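Local coordinates for protein putative Phosphate (Eubacterium rectale, PDB 3DAO) that probably acts as a phosphatase of the haloacid dehalogenase-like hydrolase family, removing phosphate from a substrate that is not yet known, at residues R64-E69 with L80-D85; I248-S253 with A263-A268. One frame throughout, in Å; residues are numbered along the deposited sequence.

Contact 1. Residues R64-E69 with L80-D85; sequences RQFSSE and LLYITD
One face of the Tyr82 ring receives the edge of Phe66, whose CE1 stands 3.7 Å above the ring plane over its centre; Glu69 OE1 lies at the Tyr82 edge, 3.2 Å from CD2. The aromatic pair is T-shaped, with planes at 87°. It helps close a beta-alpha-beta unit of the Rossmann-like HAD core, in which helix 66-72 packs against strand 81-84. With CG anti to the backbone N (chi1 175°), the Phe66 ring swings from the first helical turn toward the strand. Its other neighbours include Arg91, in a cation-pi contact, and Phe70, whose ring meets both aromatics. The Tyr82 hydroxyl is held by the carbonyl of Lys77. A leucine at Tyr82 would probably leave the Phe66 edge without an aromatic face and the Lys77 carbonyl without its hydroxyl partner.

Glu69 runs extended past Tyr82 in the opposite direction, its carboxylate inclined 28° to the ring. OE1 is buried without a polar partner, and the methyl CG2 of Thr84 lies 3.3 Å from it. OE2 comes within 2.7 Å of Ile83 O, a spacing that would suit a protonated acid.

At the strand's C-terminal end the backbone takes over: Asp85 N donates a nearly straight bond to Arg64 O, 2.8 Å long. Arg64 itself turns away to a salt bridge with Asp29, part of a probable HAD DxDxT motif. Water joins the Asp85 carboxylate to the start of the helix, one molecule bridging OD2 to Gln65 NE2 and another OD1 to Phe66 N. OD1 also accepts from Thr84 OG1 on its anti lone pair, at 2.8 Å.

Contact 2. Residues I248-S253 with A263-A268; sequences ISYAVS and AKHTCA
Ser249 OG is gripped from two directions, by Lys264 N at 2.9 Å and by the carbonyl of Leu243. This hydroxyl lies at the start of a parallel strand pair, 248-252 with 265-267, which with helix 257-262 forms a beta-alpha-beta unit at the margin of the Rossmann-like HAD sheet. A first torsion of 65° sets OG between the backbone N and the carbonyl carbon of Ser249, where it meets the chain as it leaves the helix. Lys264, bent at its second torsion, lays CD 3.4 Å from the same oxygen and carries NZ on to the carbonyl of Ala246.

The backbone then zips the strands together. Ser249 O accepts from His265 N, His265 O from Ala251 N, and Ala251 O from Cys267 N. A weak bond from Ser253 N to Cys267 O ends the series. Tyr250 CA adds a C-H contact to His265 O at 3.2 Å.

On the sheet face of Tyr250, His265 and Cys267, the side chains of Tyr250 and His265 run alongside each other in the same direction, their ring planes inclined at 33°. Tyr250 CE2 is 3.5 Å from His265 CB, while Ile248 CG1 reaches the imidazole edge. Phe233 of strand 230-234 and Val278 of helix 274-281 also meet Tyr250, and that helix packs on Cys267 as well. Across the opposite face, Ala251 lies toward helix 257-262, touching Val259, and its CB meets Ala263 CB at 3.7 Å.

In the fold
Two beta-alpha-beta units of one mixed sheet illustrate how a Rossmann-like core repeats a single connection. Contact 1 closes first along the chain and contact 2 follows much later, after the segment that contains the separate six-stranded sheet. Their centres lie about 22 Å apart and their nearest atoms about 14 Å, without touching. Strands 57-61, 23-26 and 230-234 lie between strand 81-84 of contact 1 and strand 248-252 of contact 2, and strand 265-267 ends the sheet. Contact 1 pairs a helix with a strand, contact 2 two strands. Arg64 and Val252 both touch the probable DxDxT motif, consistent with the contacts approaching a presumed catalytic centre from different parts of the sheet.

Contact 1. Residues R64-E69 with L80-D85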
loop_
_atom_site.group_PDB
_atom_site.type_symbol
_atom_site.label_atom_id
_atom_site.label_comp_id
_atom_site.label_asym_id
_atom_site.label_seq_id
_atom_site.Cartn_x
_atom_site.Cartn_y
_atom_site.Cartn_z
ATOM N N ARG A 64 3.721 0.751 -0.202
ATOM C CA ARG A 64 4.715 1.804 -0.379
ATOM C C ARG A 64 4.188 3.012 -1.114
ATOM O O ARG A 64 3.222 2.921 -1.871
ATOM C CB ARG A 64 5.945 1.280 -1.161
ATOM C CG ARG A 64 6.819 0.261 -0.501
ATOM C CD ARG A 64 8.149 0.198 -1.275
ATOM N NE ARG A 64 9.030 -0.831 -0.717
ATOM C CZ ARG A 64 10.325 -0.887 -0.939
ATOM N NH1 ARG A 64 10.889 0.038 -1.689
ATOM N NH2 ARG A 64 11.041 -1.844 -0.382
ATOM N N GLN A 65 4.856 4.140 -0.870
ATOM C CA GLN A 65 4.587 5.387 -1.588
ATOM C C GLN A 65 5.080 5.247 -3.007
ATOM O O GLN A 65 5.919 4.411 -3.303
ATOM C CB GLN A 65 5.338 6.579 -0.999
ATOM C CG GLN A 65 4.953 6.911 0.383
ATOM C CD GLN A 65 5.662 8.143 0.843
ATOM O OE1 GLN A 65 6.890 8.148 1.001
ATOM N NE2 GLN A 65 4.894 9.201 1.092
ATOM N N PHE A 66 4.566 6.115 -3.881
ATOM C CA PHE A 66 4.965 6.092 -5.298
ATOM C C PHE A 66 6.443 6.276 -5.454
ATOM O O PHE A 66 7.100 5.523 -6.161
ATOM C CB PHE A 66 4.200 7.134 -6.118
ATOM C CG PHE A 66 4.643 7.228 -7.529
ATOM C CD1 PHE A 66 4.606 6.111 -8.361
ATOM C CD2 PHE A 66 5.102 8.426 -8.043
ATOM C CE1 PHE A 66 5.001 6.211 -9.692
ATOM C CE2 PHE A 66 5.487 8.519 -9.362
ATOM C CZ PHE A 66 5.417 7.404 -10.193
ATOM N N SER A 67 6.977 7.273 -4.762
ATOM C CA SER A 67 8.397 7.601 -4.878
ATOM C C SER A 67 9.276 6.394 -4.634
ATOM O O SER A 67 10.295 6.202 -5.304
ATOM C CB SER A 67 8.801 8.734 -3.896
ATOM O OG SER A 67 8.533 8.365 -2.543
ATOM N N SER A 68 8.870 5.581 -3.671
ATOM C CA SER A 68 9.619 4.397 -3.267
ATOM C C SER A 68 9.525 3.295 -4.335
ATOM O O SER A 68 10.512 2.653 -4.696
ATOM C CB SER A 68 9.154 3.884 -1.914
ATOM O OG SER A 68 9.975 2.800 -1.508
ATOM N N GLU A 69 8.335 3.121 -4.883
ATOM C CA GLU A 69 8.149 2.122 -5.941
ATOM C C GLU A 69 8.920 2.516 -7.192
ATOM O O GLU A 69 9.561 1.681 -7.862
ATOM C CB GLU A 69 6.662 1.968 -6.314
ATOM C CG GLU A 69 5.775 1.458 -5.226
ATOM C CD GLU A 69 4.308 1.374 -5.636
ATOM O OE1 GLU A 69 3.942 1.943 -6.674
ATOM O OE2 GLU A 69 3.510 0.732 -4.931
ATOM N N LEU A 80 5.727 0.335 -16.272
ATOM C CA LEU A 80 4.898 -0.271 -15.211
ATOM C C LEU A 80 3.674 0.534 -14.862
ATOM O O LEU A 80 3.570 1.718 -15.207
ATOM C CB LEU A 80 5.730 -0.440 -13.911
ATOM C CG LEU A 80 7.048 -1.191 -14.000
ATOM C CD1 LEU A 80 7.794 -1.198 -12.674
ATOM C CD2 LEU A 80 6.773 -2.636 -14.480
ATOM N N LEU A 81 2.725 -0.164 -14.210
ATOM C CA LEU A 81 1.573 0.479 -13.540
ATOM C C LEU A 81 1.790 0.360 -12.041
ATOM O O LEU A 81 2.424 -0.576 -11.549
ATOM C CB LEU A 81 0.260 -0.131 -13.943
ATOM C CG LEU A 81 -0.180 0.186 -15.375
ATOM C CD1 LEU A 81 -1.438 -0.594 -15.682
ATOM C CD2 LEU A 81 -0.395 1.668 -15.558
ATOM N N TYR A 82 1.315 1.370 -11.325
ATOM C CA TYR A 82 1.563 1.492 -9.888
ATOM C C TYR A 82 0.321 1.669 -9.053
ATOM O O TYR A 82 -0.523 2.523 -9.320
ATOM C CB TYR A 82 2.449 2.721 -9.625
ATOM C CG TYR A 82 3.771 2.673 -10.345
ATOM C CD1 TYR A 82 3.881 3.079 -11.660
ATOM C CD2 TYR A 82 4.914 2.222 -9.710
ATOM C CE1 TYR A 82 5.083 3.018 -12.318
ATOM C CE2 TYR A 82 6.131 2.154 -10.377
ATOM C CZ TYR A 82 6.212 2.545 -11.670
ATOM O OH TYR A 82 7.447 2.465 -12.322
ATOM N N ILE A 83 0.228 0.814 -8.045
ATOM C CA ILE A 83 -0.791 0.919 -7.006
ATOM C C ILE A 83 0.014 1.195 -5.732
ATOM O O ILE A 83 0.910 0.431 -5.354
ATOM C CB ILE A 83 -1.705 -0.312 -6.910
ATOM C CG1 ILE A 83 -2.575 -0.435 -8.169
ATOM C CG2 ILE A 83 -2.604 -0.203 -5.630
ATOM C CD1 ILE A 83 -3.289 -1.770 -8.310
ATOM N N THR A 84 -0.291 2.321 -5.088
ATOM C CA THR A 84 0.508 2.788 -3.973
ATOM C C THR A 84 -0.316 2.982 -2.723
ATOM O O THR A 84 -1.546 3.000 -2.753
ATOM C CB THR A 84 1.173 4.174 -4.302
ATOM O OG1 THR A 84 0.236 5.258 -4.137
ATOM C CG2 THR A 84 1.756 4.212 -5.741
ATOM N N ASP A 85 0.398 3.097 -1.619
ATOM C CA ASP A 85 -0.241 3.486 -0.340
ATOM C C ASP A 85 -1.390 2.585 0.025
ATOM O O ASP A 85 -2.440 3.043 0.544
ATOM C CB ASP A 85 -0.694 4.950 -0.373
ATOM C CG ASP A 85 0.459 5.925 -0.444
ATOM O OD1 ASP A 85 0.906 6.228 -1.560
ATOM O OD2 ASP A 85 0.918 6.393 0.629
HETATM O O HOH W 1 2.051 8.868 0.814
HETATM O O HOH W 2 2.450 7.858 -2.855
#

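Contact 2. Residues I248-S253 with A263-A268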
loop_
_atom_site.group_PDB
_atom_site.type_symbol
_atom_site.label_atom_id
_atom_site.label_comp_id
_atom_site.label_asym_id
_atom_site.label_seq_id
_atom_site.Cartn_x
_atom_site.Cartn_y
_atom_site.Cartn_z
ATOM N N ILE A 248 -4.659 -17.041 -11.057
ATOM C CA ILE A 248 -3.472 -17.739 -10.550
ATOM C C ILE A 248 -2.802 -16.795 -9.577
ATOM O O ILE A 248 -2.821 -15.578 -9.741
ATOM C CB ILE A 248 -2.504 -18.240 -11.689
ATOM C CG1 ILE A 248 -1.559 -19.309 -11.156
ATOM C CG2 ILE A 248 -1.757 -17.120 -12.339
ATOM C CD1 ILE A 248 -0.735 -20.055 -12.243
ATOM N N SER A 249 -2.230 -17.367 -8.536
ATOM C CA SER A 249 -1.572 -16.597 -7.517
ATOM C C SER A 249 -0.559 -17.416 -6.761
ATOM O O SER A 249 -0.650 -18.656 -6.704
ATOM C CB SER A 249 -2.589 -15.996 -6.554
ATOM O OG SER A 249 -3.278 -17.010 -5.827
ATOM N N TYR A 250 0.391 -16.686 -6.198
ATOM C CA TYR A 250 1.499 -17.257 -5.444
ATOM C C TYR A 250 1.747 -16.532 -4.157
ATOM O O TYR A 250 1.807 -15.285 -4.125
ATOM C CB TYR A 250 2.811 -17.206 -6.259
ATOM C CG TYR A 250 2.750 -18.005 -7.529
ATOM C CD1 TYR A 250 2.095 -17.493 -8.650
ATOM C CD2 TYR A 250 3.283 -19.303 -7.593
ATOM C CE1 TYR A 250 2.003 -18.242 -9.821
ATOM C CE2 TYR A 250 3.178 -20.071 -8.770
ATOM C CZ TYR A 250 2.532 -19.512 -9.874
ATOM O OH TYR A 250 2.391 -20.200 -11.056
ATOM N N ALA A 251 1.895 -17.338 -3.103
ATOM C CA ALA A 251 2.347 -16.899 -1.802
ATOM C C ALA A 251 3.758 -17.319 -1.540
ATOM O O ALA A 251 4.152 -18.462 -1.800
ATOM C CB ALA A 251 1.455 -17.476 -0.667
ATOM N N VAL A 252 4.547 -16.386 -1.034
ATOM C CA VAL A 252 5.912 -16.738 -0.599
ATOM C C VAL A 252 5.765 -17.778 0.519
ATOM O O VAL A 252 4.853 -17.695 1.339
ATOM C CB VAL A 252 6.761 -15.537 -0.204
ATOM C CG1 VAL A 252 7.016 -14.713 -1.474
ATOM C CG2 VAL A 252 6.098 -14.694 0.903
ATOM N N SER A 253 6.662 -18.761 0.533
ATOM C CA SER A 253 6.503 -19.920 1.434
ATOM C C SER A 253 6.703 -19.614 2.907
ATOM O O SER A 253 6.362 -20.426 3.766
ATOM C CB SER A 253 7.390 -21.115 0.962
ATOM O OG SER A 253 8.769 -20.797 1.010
ATOM N N ALA A 263 -3.659 -18.531 -1.699
ATOM C CA ALA A 263 -2.951 -18.545 -3.014
ATOM C C ALA A 263 -3.103 -19.858 -3.744
ATOM O O ALA A 263 -3.216 -20.911 -3.119
ATOM C CB ALA A 263 -1.478 -18.270 -2.796
ATOM N N LYS A 264 -3.045 -19.844 -5.075
ATOM C CA LYS A 264 -3.131 -21.123 -5.791
ATOM C C LYS A 264 -1.867 -21.961 -5.596
ATOM O O LYS A 264 -1.939 -23.185 -5.571
ATOM C CB LYS A 264 -3.401 -20.947 -7.297
ATOM C CG LYS A 264 -4.850 -20.639 -7.697
ATOM C CD LYS A 264 -5.391 -19.325 -7.166
ATOM C CE LYS A 264 -6.808 -19.083 -7.692
ATOM N NZ LYS A 264 -7.508 -17.948 -7.010
ATOM N N HIS A 265 -0.712 -21.312 -5.451
ATOM C CA HIS A 265 0.572 -22.003 -5.246
ATOM C C HIS A 265 1.478 -21.224 -4.347
ATOM O O HIS A 265 1.200 -20.074 -3.969
ATOM C CB HIS A 265 1.323 -22.155 -6.589
ATOM C CG HIS A 265 0.494 -22.741 -7.678
ATOM N ND1 HIS A 265 0.221 -24.092 -7.757
ATOM C CD2 HIS A 265 -0.134 -22.161 -8.733
ATOM C CE1 HIS A 265 -0.543 -24.310 -8.815
ATOM N NE2 HIS A 265 -0.778 -23.158 -9.418
ATOM N N THR A 266 2.605 -21.827 -4.037
ATOM C CA THR A 266 3.610 -21.141 -3.254
ATOM C C THR A 266 4.872 -20.974 -4.087
ATOM O O THR A 266 5.111 -21.709 -5.053
ATOM C CB THR A 266 3.971 -21.880 -1.956
ATOM O OG1 THR A 266 4.591 -23.113 -2.296
ATOM C CG2 THR A 266 2.712 -22.177 -1.125
ATOM N N CYS A 267 5.671 -20.007 -3.707
ATOM C CA CYS A 267 6.986 -19.834 -4.297
ATOM C C CYS A 267 7.950 -19.630 -3.150
ATOM O O CYS A 267 7.533 -19.438 -2.002
ATOM C CB CYS A 267 7.054 -18.664 -5.322
ATOM S SG CYS A 267 6.726 -17.047 -4.676
ATOM N N ALA A 268 9.235 -19.641 -3.473
ATOM C CA ALA A 268 10.284 -19.491 -2.464
ATOM C C ALA A 268 10.324 -18.092 -1.878
ATOM O O ALA A 268 9.809 -17.142 -2.479
ATOM C CB ALA A 268 11.676 -19.851 -3.078
#